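Molybdopterin molybdotransferase (Pyrococcus horikoshii, PDB 1UZ5) probably catalyses the magnesium-dependent transfer of molybdate into adenylyl-molybdopterin, giving Mo-molybdopterin and releasing AMP. Local coordinates at residues Val7-Glu10 with Lys11-Val15; Gly290-Gly294 with Lys295-Gly299; Leu314-Pro317 with Leu318-Ala322; Ala265-Ile268 with Glu269-Glu273; Gly367-Thr370 with Ser371-Ala375. All coordinates share one frame; numbering follows the deposited sequence. Where two conformers were deposited one is given.

How the interactions relate
Interactions 2, 3 and 4 all fall in the probable molybdopterin-binding domain, where interactions 3 and 4 both touch the hairpin of interaction 2, though not each other. Interactions 2 and 4 have centres 9 Å apart, joined by a probable hydrogen bond from Val291 N to Glu273 O at 2.9 Å. Interaction 3 packs on interaction 2 through Phe298, whose CG lies 3.8 Å from Val315 CG2. Interaction 1, from the N-terminal region, reaches interaction 3 where Leu9 CD1 comes 4.2 Å from Leu314 CD2. Interaction 5, in the C-terminal region, stands apart, its nearest atoms about 12 Å from those of interaction 3. A sulfate, probably from the crystallisation liquor, lies about 6 Å from the Ala265 side chain of interaction 4.

Interaction 1. Residues Val7-Glu10 with Lys11-Val15; sequences VPLE and KALEV
Glu10 leans toward Glu14 and the base of Lys11 presses on Val7 across the N-terminal turn of helix 9-18, a short local arrangement with Pro8 at the N-cap position. The backbone evidence for helix initiation is direct: Ala12 N donates to Pro8 O at 3.2 Å with a nearly straight N-H...O angle of 165°, in the carbonyl plane, and Lys11 N adds a weak bond to the same oxygen. One residue on, Leu13 N reaches Leu9 O at 2.7 Å, and Glu14 N follows to Glu10 O.

Glu10 has CG opposite its backbone N (chi1 179°), and a bend at chi2 then swings the carboxylate round to Glu14, whose chain runs extended and crosses it at about a right angle. The two OE2 atoms, Glu10 OE2 and Glu14 OE2, stand 3.2 Å apart with the carboxylate planes turned 34° from each other; two like charges this close would probably raise the pKa of one of them.

Lys11 uses its aliphatic root, crossing Val7 at about a right angle: its CB and CG both press on Val7 CG2, with CG to CG2 at 3.3 Å, tighter than usual for carbons. Val7 is itself anchored by backbone bonds to Gly278 and Ala280 and touches Val276. Leu9, which is buried, meets Leu13 at a slant, Leu9 CG lying 3.9 Å from Leu13 CD1 and Leu9 CD1 4.0 Å from Leu13 CG.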
# COMPACT_ATOMS: atom_id res chain seq x y z
N VAL A 7 -0.98 20.35 25.60
CA VAL A 7 -0.69 18.99 26.06
C VAL A 7 0.44 18.38 25.22
O VAL A 7 0.64 18.75 24.07
CB VAL A 7 -1.95 18.10 25.94
CG1 VAL A 7 -2.18 17.71 24.49
CG2 VAL A 7 -1.82 16.89 26.83
N PRO A 8 1.21 17.44 25.80
CA PRO A 8 2.30 16.81 25.05
C PRO A 8 1.81 16.08 23.81
O PRO A 8 0.65 15.69 23.72
CB PRO A 8 2.91 15.86 26.07
CG PRO A 8 2.69 16.57 27.36
CD PRO A 8 1.27 17.06 27.22
N LEU A 9 2.70 15.89 22.84
CA LEU A 9 2.36 15.20 21.61
C LEU A 9 1.85 13.80 21.92
O LEU A 9 0.81 13.38 21.40
CB LEU A 9 3.59 15.11 20.69
CG LEU A 9 3.43 14.33 19.38
CD1 LEU A 9 2.30 14.92 18.56
CD2 LEU A 9 4.73 14.38 18.60
N GLU A 10 2.57 13.09 22.78
CA GLU A 10 2.19 11.74 23.15
C GLU A 10 0.73 11.65 23.55
O GLU A 10 0.04 10.69 23.21
CB GLU A 10 3.08 11.24 24.30
CG GLU A 10 2.73 9.84 24.77
CD GLU A 10 2.69 8.84 23.63
OE1 GLU A 10 3.71 8.73 22.91
OE2 GLU A 10 1.66 8.16 23.47
N LYS A 11 0.24 12.65 24.28
CA LYS A 11 -1.15 12.65 24.70
C LYS A 11 -2.05 12.80 23.48
O LYS A 11 -3.03 12.08 23.33
CB LYS A 11 -1.43 13.78 25.69
CG LYS A 11 -2.90 13.87 26.10
CD LYS A 11 -3.38 12.58 26.75
CE LYS A 11 -4.87 12.62 27.03
NZ LYS A 11 -5.24 13.74 27.93
N ALA A 12 -1.71 13.76 22.62
CA ALA A 12 -2.48 14.00 21.41
C ALA A 12 -2.50 12.73 20.56
O ALA A 12 -3.50 12.42 19.92
CB ALA A 12 -1.89 15.15 20.63
N LEU A 13 -1.38 12.01 20.56
CA LEU A 13 -1.29 10.77 19.79
C LEU A 13 -2.19 9.70 20.40
O LEU A 13 -2.88 8.97 19.69
CB LEU A 13 0.16 10.27 19.75
CG LEU A 13 1.13 11.12 18.93
CD1 LEU A 13 2.54 10.55 19.04
CD2 LEU A 13 0.68 11.14 17.48
N GLU A 14 -2.19 9.62 21.73
CA GLU A 14 -3.02 8.65 22.43
C GLU A 14 -4.49 8.92 22.14
O GLU A 14 -5.28 8.00 21.98
CB GLU A 14 -2.77 8.71 23.94
CG GLU A 14 -1.40 8.18 24.35
CD GLU A 14 -1.10 8.41 25.82
OE1 GLU A 14 -1.97 8.09 26.66
OE2 GLU A 14 -0.00 8.92 26.13
N VAL A 15 -4.84 10.20 22.06
CA VAL A 15 -6.21 10.60 21.78
C VAL A 15 -6.66 10.12 20.40
O VAL A 15 -7.75 9.57 20.24
CB VAL A 15 -6.38 12.13 21.85
CG1 VAL A 15 -7.79 12.53 21.44
CG2 VAL A 15 -6.08 12.62 23.26

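Interaction 2. Residues Gly290-Gly294 with Lys295-Gly299; sequences GVIKG and KPVFG
Gly290 and Val297 clasp each other by two backbone hydrogen bonds in a beta hairpin closed by a type I' turn from Ile292 to Lys295. Gly290 N to Val297 O measures 2.9 Å at a nearly straight 171°, and Val297 N returns to Gly290 O, though that donor sits well above the carbonyl plane. Next to the turn, Ile292 and Lys295 form the second hydrogen-bonded pair: Ile292 N gives to Lys295 O at 3.0 Å and Lys295 N to Ile292 O at 2.9 Å. Between them Val291 and Pro296 make the non-hydrogen-bonded pair, supported by CA-H...O contacts such as Val291 CA to Lys295 O at 3.4 Å.

The turn residues Lys293 and Gly294 both have positive phi, 49° and 69°, as a type I' turn requires, and this is a conformation that glycine adopts readily. On the face carrying Ile292, Lys295 and Val297, the contact is made by methyl and methylene groups: Val297 CG2 lies 3.8 Å from Ile292 CG1 and 4.0 Å from Ile292 CD1, the two side chains meeting at a slant.

The second shell fixes the hairpin on both flanks. Strand 295-300 pairs in parallel with strand 249-253, strand 288-292 runs antiparallel to strand 273-277, and Ile292 packs on Ile240 and Val244 of helix 233-246. Lys295 extends straight beyond its CG to that same helix end, where NZ donates to Val244 O and Gly247 O. At its root Lys295 CG rests 3.5 Å from Lys293 O.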
# COMPACT_ATOMS: atom_id res chain seq x y z
N GLY A 290 -10.88 17.27 17.90
CA GLY A 290 -12.15 17.09 18.56
C GLY A 290 -13.00 16.01 17.93
O GLY A 290 -12.54 15.24 17.07
N VAL A 291 -14.26 15.94 18.36
CA VAL A 291 -15.19 14.95 17.85
C VAL A 291 -16.58 15.57 17.75
O VAL A 291 -17.07 16.17 18.70
CB VAL A 291 -15.27 13.71 18.78
CG1 VAL A 291 -16.25 12.69 18.22
CG2 VAL A 291 -13.88 13.09 18.92
N ILE A 292 -17.19 15.43 16.58
CA ILE A 292 -18.53 15.94 16.33
C ILE A 292 -19.34 14.78 15.76
O ILE A 292 -18.96 14.20 14.73
CB ILE A 292 -18.53 17.09 15.32
CG1 ILE A 292 -17.70 18.26 15.86
CG2 ILE A 292 -19.96 17.54 15.04
CD1 ILE A 292 -17.60 19.44 14.91
N LYS A 293 -20.44 14.44 16.42
CA LYS A 293 -21.28 13.33 15.98
C LYS A 293 -20.44 12.09 15.72
O LYS A 293 -20.55 11.47 14.66
CB LYS A 293 -22.06 13.72 14.73
CG LYS A 293 -23.07 14.83 14.96
CD LYS A 293 -23.93 15.08 13.74
CE LYS A 293 -25.00 16.12 14.03
NZ LYS A 293 -25.89 16.35 12.86
N GLY A 294 -19.59 11.75 16.69
CA GLY A 294 -18.74 10.58 16.58
C GLY A 294 -17.63 10.63 15.55
O GLY A 294 -16.87 9.67 15.43
N LYS A 295 -17.51 11.73 14.82
CA LYS A 295 -16.47 11.83 13.80
C LYS A 295 -15.29 12.71 14.21
O LYS A 295 -15.48 13.83 14.67
CB LYS A 295 -17.09 12.34 12.50
CG LYS A 295 -18.25 11.47 12.06
CD LYS A 295 -18.90 11.97 10.79
CE LYS A 295 -20.00 11.03 10.35
NZ LYS A 295 -20.66 11.50 9.12
N PRO A 296 -14.06 12.20 14.06
CA PRO A 296 -12.87 12.97 14.41
C PRO A 296 -12.79 14.26 13.58
O PRO A 296 -13.13 14.26 12.40
CB PRO A 296 -11.72 12.01 14.09
CG PRO A 296 -12.34 10.66 14.32
CD PRO A 296 -13.70 10.83 13.67
N VAL A 297 -12.35 15.34 14.22
CA VAL A 297 -12.21 16.62 13.54
C VAL A 297 -10.84 17.17 13.91
O VAL A 297 -10.44 17.15 15.07
CB VAL A 297 -13.28 17.63 14.00
CG1 VAL A 297 -13.17 18.93 13.19
CG2 VAL A 297 -14.66 17.02 13.85
N PHE A 298 -10.10 17.62 12.90
CA PHE A 298 -8.77 18.16 13.10
C PHE A 298 -8.69 19.61 12.61
O PHE A 298 -9.23 19.94 11.55
CB PHE A 298 -7.73 17.33 12.33
CG PHE A 298 -7.54 15.94 12.87
CD1 PHE A 298 -6.54 15.67 13.80
CD2 PHE A 298 -8.34 14.89 12.43
CE1 PHE A 298 -6.33 14.37 14.28
CE2 PHE A 298 -8.15 13.59 12.91
CZ PHE A 298 -7.14 13.33 13.83
N GLY A 299 -8.03 20.45 13.40
CA GLY A 299 -7.84 21.85 13.03
C GLY A 299 -6.34 22.00 12.92
O GLY A 299 -5.65 22.01 13.94

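Interaction 3. Residues Leu314-Pro317 with Leu318-Ala322; sequences LVVP and LLLRA
Leu319 and Leu320 hold to Val315 and Val316 through regular backbone bonds of helix 304-322, which is kinked at Pro317 because the proline nitrogen has no hydrogen for the turn before. Leu319 N donates to Val315 O at 3.1 Å, Leu320 N to Val316 O at 2.8 Å with the donor nearly in line with the C=O bond (174°), and Arg321 N to Pro317 O at 3.1 Å, tilted from the carbonyl plane.

Over these bonds the side chains run in two matching pairs, one turn apart and pointing the same way. Val315 CG1 meets Leu319 CD1 at 3.8 Å, and Val316 CG1 meets Leu320 CD1 at 3.6 Å. Each leucine has CG opposite its carbonyl carbon (chi1 -56° in Leu319), which lays CD1 back along the helix onto the valine methyl. Were Leu319 an alanine, Val315 CG1 would probably lose the CD1 methyl it rests on, opening a gap on this flank.

Toward the sheet and the N-terminal helix, Val315 and Leu318 both pack on Phe298 of strand 295-300, Leu318 also touches Pro296, and beyond them it reaches Val16 of helix 9-18.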
# COMPACT_ATOMS: atom_id res chain seq x y z
N LEU A 314 -0.61 13.58 12.98
CA LEU A 314 -1.90 13.30 13.60
C LEU A 314 -2.97 12.60 12.77
O LEU A 314 -3.64 11.69 13.26
CB LEU A 314 -2.50 14.61 14.12
CG LEU A 314 -1.62 15.51 15.00
CD1 LEU A 314 -2.38 16.77 15.36
CD2 LEU A 314 -1.20 14.76 16.26
N VAL A 315 -3.14 13.02 11.53
CA VAL A 315 -4.18 12.42 10.70
C VAL A 315 -3.79 11.13 9.99
O VAL A 315 -4.56 10.18 9.96
CB VAL A 315 -4.68 13.44 9.65
CG1 VAL A 315 -5.90 12.88 8.93
CG2 VAL A 315 -5.03 14.77 10.33
N VAL A 316 -2.58 11.10 9.44
CA VAL A 316 -2.12 9.92 8.72
C VAL A 316 -2.23 8.62 9.53
O VAL A 316 -2.79 7.64 9.05
CB VAL A 316 -0.67 10.13 8.22
CG1 VAL A 316 -0.12 8.84 7.62
CG2 VAL A 316 -0.66 11.23 7.16
N PRO A 317 -1.73 8.60 10.78
CA PRO A 317 -1.83 7.37 11.57
C PRO A 317 -3.28 6.86 11.67
O PRO A 317 -3.53 5.66 11.61
CB PRO A 317 -1.26 7.79 12.92
CG PRO A 317 -0.20 8.78 12.52
CD PRO A 317 -0.94 9.62 11.50
N LEU A 318 -4.22 7.79 11.81
CA LEU A 318 -5.63 7.44 11.90
C LEU A 318 -6.11 6.78 10.61
O LEU A 318 -6.77 5.74 10.63
CB LEU A 318 -6.47 8.69 12.17
CG LEU A 318 -7.99 8.51 12.24
CD1 LEU A 318 -8.34 7.57 13.39
CD2 LEU A 318 -8.67 9.86 12.44
N LEU A 319 -5.77 7.40 9.48
CA LEU A 319 -6.18 6.88 8.18
C LEU A 319 -5.54 5.53 7.87
O LEU A 319 -6.20 4.63 7.35
CB LEU A 319 -5.83 7.91 7.09
CG LEU A 319 -6.45 9.29 7.35
CD1 LEU A 319 -6.12 10.24 6.21
CD2 LEU A 319 -7.96 9.14 7.51
N LEU A 320 -4.26 5.39 8.19
CA LEU A 320 -3.57 4.14 7.94
C LEU A 320 -4.19 2.99 8.73
O LEU A 320 -4.38 1.90 8.21
CB LEU A 320 -2.08 4.27 8.29
CG LEU A 320 -1.28 5.22 7.39
CD1 LEU A 320 0.19 5.21 7.80
CD2 LEU A 320 -1.43 4.78 5.94
N ARG A 321 -4.53 3.25 9.99
CA ARG A 321 -5.14 2.23 10.84
C ARG A 321 -6.49 1.82 10.28
O ARG A 321 -6.87 0.66 10.38
CB ARG A 321 -5.29 2.75 12.26
CG ARG A 321 -3.97 2.89 13.00
CD ARG A 321 -4.13 3.77 14.22
NE ARG A 321 -2.82 4.01 14.82
CZ ARG A 321 -2.51 5.10 15.52
NH1 ARG A 321 -1.29 5.23 16.02
NH2 ARG A 321 -3.40 6.06 15.71
N ALA A 322 -7.21 2.77 9.70
CA ALA A 322 -8.51 2.47 9.12
C ALA A 322 -8.35 1.56 7.90
O ALA A 322 -9.28 0.87 7.50
CB ALA A 322 -9.20 3.75 8.71

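Interaction 4. Residues Ala265-Ile268 with Glu269-Glu273; sequences ASVI and EELGE
Val267 and Leu271 lie side by side one turn apart in the last turns of helix 263-271, where the chain leaves the helix at Gly272 and enters strand 273-277.

Backbone bonds come first. Glu269 N donates to Ala265 O at 2.8 Å, and Glu270 N to Ser266 O at 3.1 Å with a bent N-H...O angle of 143°. Beyond them the pattern frays: Glu270 N adds a weak second bond to Val267 O, and Leu271 N has weak bonds to Val267 O and Ile268 O. Ile268 O also accepts from Gly272 N at 2.7 Å, a short but bent bond (136°) and the final helical one before the backbone turns out into the strand.

Apolar contact is confined to one pair. Val267 CG1 and Leu271 CD1 are 4.0 Å apart, the side chains pointing the same way.

Among the polar side chains, Glu270 is the notable case. Its CG sits between the backbone N and the carbonyl carbon (chi1 62°), a placement that pushes CG to 3.0 Å from Val267 O. Its carboxylate has a long, weak ion pair with Lys233. Ser266 turns its OG back to Leu263 O, three residues earlier.

Outward, Val267 and Leu271 rest on Ile240 of helix 233-246, Ile268 touches Ile288 of strand 288-292 and Val274 of strand 273-277, and Glu273 begins the edge strand of the sheet by pairing with Val291.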
# COMPACT_ATOMS: atom_id res chain seq x y z
N ALA A 265 -11.93 26.44 17.35
CA ALA A 265 -12.03 25.65 18.57
C ALA A 265 -13.39 25.86 19.21
O ALA A 265 -14.02 24.92 19.68
CB ALA A 265 -10.93 26.03 19.54
N SER A 266 -13.86 27.11 19.20
CA SER A 266 -15.14 27.45 19.80
C SER A 266 -16.29 26.85 18.99
O SER A 266 -17.32 26.46 19.56
CB SER A 266 -15.31 28.97 19.90
OG SER A 266 -15.49 29.55 18.62
N VAL A 267 -16.13 26.80 17.68
CA VAL A 267 -17.17 26.23 16.83
C VAL A 267 -17.26 24.72 17.07
O VAL A 267 -18.35 24.16 17.17
CB VAL A 267 -16.89 26.50 15.34
CG1 VAL A 267 -17.91 25.76 14.47
CG2 VAL A 267 -16.96 27.99 15.07
N ILE A 268 -16.11 24.08 17.16
CA ILE A 268 -16.06 22.64 17.40
C ILE A 268 -16.61 22.35 18.80
O ILE A 268 -17.32 21.36 19.00
CB ILE A 268 -14.61 22.12 17.30
CG1 ILE A 268 -14.10 22.28 15.87
CG2 ILE A 268 -14.54 20.66 17.73
CD1 ILE A 268 -12.63 21.95 15.69
N GLU A 269 -16.27 23.21 19.75
CA GLU A 269 -16.72 23.06 21.13
C GLU A 269 -18.24 23.08 21.24
O GLU A 269 -18.82 22.35 22.05
CB GLU A 269 -16.13 24.17 22.00
CG GLU A 269 -16.43 24.02 23.47
CD GLU A 269 -15.78 22.79 24.07
OE1 GLU A 269 -14.54 22.75 24.15
OE2 GLU A 269 -16.52 21.85 24.45
N GLU A 270 -18.89 23.90 20.43
CA GLU A 270 -20.34 24.00 20.47
C GLU A 270 -21.06 22.96 19.62
O GLU A 270 -22.26 22.72 19.82
CB GLU A 270 -20.80 25.41 20.07
CG GLU A 270 -20.43 25.82 18.66
CD GLU A 270 -20.84 27.25 18.36
OE1 GLU A 270 -20.33 28.17 19.04
OE2 GLU A 270 -21.68 27.45 17.46
N LEU A 271 -20.36 22.36 18.67
CA LEU A 271 -20.96 21.34 17.82
C LEU A 271 -20.67 19.96 18.40
O LEU A 271 -21.37 18.98 18.11
CB LEU A 271 -20.42 21.42 16.39
CG LEU A 271 -20.93 22.56 15.51
CD1 LEU A 271 -20.24 22.50 14.15
CD2 LEU A 271 -22.44 22.43 15.34
N GLY A 272 -19.62 19.88 19.21
CA GLY A 272 -19.25 18.62 19.81
C GLY A 272 -18.32 18.79 21.00
O GLY A 272 -18.65 19.48 21.95
N GLU A 273 -17.15 18.16 20.93
CA GLU A 273 -16.18 18.25 22.01
C GLU A 273 -14.75 18.41 21.50
O GLU A 273 -14.39 17.87 20.45
CB GLU A 273 -16.25 16.99 22.88
CG GLU A 273 -15.18 16.91 23.96
CD GLU A 273 -15.35 15.71 24.87
OE1 GLU A 273 -16.40 15.61 25.53
OE2 GLU A 273 -14.42 14.87 24.93

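Interaction 5. Residues Gly367-Thr370 with Ser371-Ala375; sequences GAVT and SFIDA
Ser371 turns its hydroxyl back along the helix onto the carbonyl of Gly367, with OG to Gly367 O at a short 2.5 Å. The same oxygen also receives Ser371 N at 3.0 Å, and the two donors come from opposite faces of the carbonyl plane, so that Gly367 O is held by two bonds from one residue. The hydroxyl gets there because OG lies beside the backbone N and opposite the carbonyl carbon (chi1 -64°). OG also has a hydrogen bond with Ser366 OG and a weak one with Leu363 O. Replacing Ser371 by alanine is likely to leave Gly367 O with one donor fewer and Ser366 OG without this partner.

Gly367 occupies the N-cap position with a phi of 105°, at which a CB would collide with the preceding carbonyl oxygen. Beyond it the helix follows its regular pattern: Ile373 N donates to Val369 O at 2.9 Å with a near-linear N-H...O angle of 164°, while Asp374 N reaches Thr370 O at 2.9 Å.

Thr370 and Asp374 lie alongside each other and point the same way. Their contact is between Thr370 CG2 and Asp374 OD2 at 3.3 Å, and OD2 also stands 3.0 Å from Thr370 O, where two acceptors face each other and the approach is probably unfavourable.

Around the helix, Ser371 rests on Tyr303 and Thr305, and Phe372 and Ala368 touch Pro304 of helix 304-322. The arrangement is that of a short helix, 368-374, in the MoeA C-terminal region, whose serine hydroxyl bonds the carbonyl one turn back, as serines in helices commonly do.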
# COMPACT_ATOMS: atom_id res chain seq x y z
N GLY A 367 9.89 31.33 1.34
CA GLY A 367 8.50 31.45 0.92
C GLY A 367 7.65 30.25 1.33
O GLY A 367 8.15 29.13 1.41
N ALA A 368 6.37 30.49 1.58
CA ALA A 368 5.47 29.43 2.00
C ALA A 368 5.31 28.31 0.96
O ALA A 368 5.38 27.13 1.29
CB ALA A 368 4.11 30.01 2.34
N VAL A 369 5.10 28.69 -0.30
CA VAL A 369 4.91 27.70 -1.35
C VAL A 369 6.20 26.95 -1.70
O VAL A 369 6.20 25.72 -1.79
CB VAL A 369 4.32 28.36 -2.61
CG1 VAL A 369 4.07 27.32 -3.68
CG2 VAL A 369 3.01 29.06 -2.24
N THR A 370 7.29 27.69 -1.88
CA THR A 370 8.57 27.07 -2.21
C THR A 370 8.99 26.10 -1.11
O THR A 370 9.56 25.05 -1.38
CB THR A 370 9.67 28.16 -2.39
OG1 THR A 370 9.39 28.91 -3.58
CG2 THR A 370 11.04 27.53 -2.51
N SER A 371 8.68 26.45 0.14
CA SER A 371 9.02 25.60 1.28
C SER A 371 8.23 24.30 1.19
O SER A 371 8.74 23.22 1.46
CB SER A 371 8.68 26.31 2.59
OG SER A 371 9.47 27.47 2.76
N PHE A 372 6.96 24.44 0.82
CA PHE A 372 6.07 23.30 0.68
C PHE A 372 6.63 22.37 -0.39
O PHE A 372 6.73 21.16 -0.20
CB PHE A 372 4.69 23.81 0.26
CG PHE A 372 3.74 22.73 -0.17
CD1 PHE A 372 3.07 21.95 0.77
CD2 PHE A 372 3.47 22.52 -1.52
CE1 PHE A 372 2.15 20.98 0.38
CE2 PHE A 372 2.54 21.56 -1.93
CZ PHE A 372 1.88 20.79 -0.97
N ILE A 373 7.02 22.95 -1.52
CA ILE A 373 7.57 22.19 -2.63
C ILE A 373 8.85 21.45 -2.24
O ILE A 373 9.03 20.29 -2.58
CB ILE A 373 7.89 23.10 -3.84
CG1 ILE A 373 6.59 23.68 -4.40
CG2 ILE A 373 8.64 22.31 -4.91
CD1 ILE A 373 5.59 22.64 -4.85
N ASP A 374 9.74 22.13 -1.50
CA ASP A 374 11.02 21.55 -1.09
C ASP A 374 10.98 20.55 0.08
O ASP A 374 11.90 19.75 0.23
CB ASP A 374 12.01 22.66 -0.73
CG ASP A 374 12.29 23.59 -1.89
OD1 ASP A 374 12.23 23.14 -3.05
OD2 ASP A 374 12.58 24.78 -1.63
N ALA A 375 9.95 20.62 0.91
CA ALA A 375 9.86 19.73 2.06
C ALA A 375 9.62 18.26 1.72
O ALA A 375 8.54 17.87 1.30
CB ALA A 375 8.76 20.23 3.00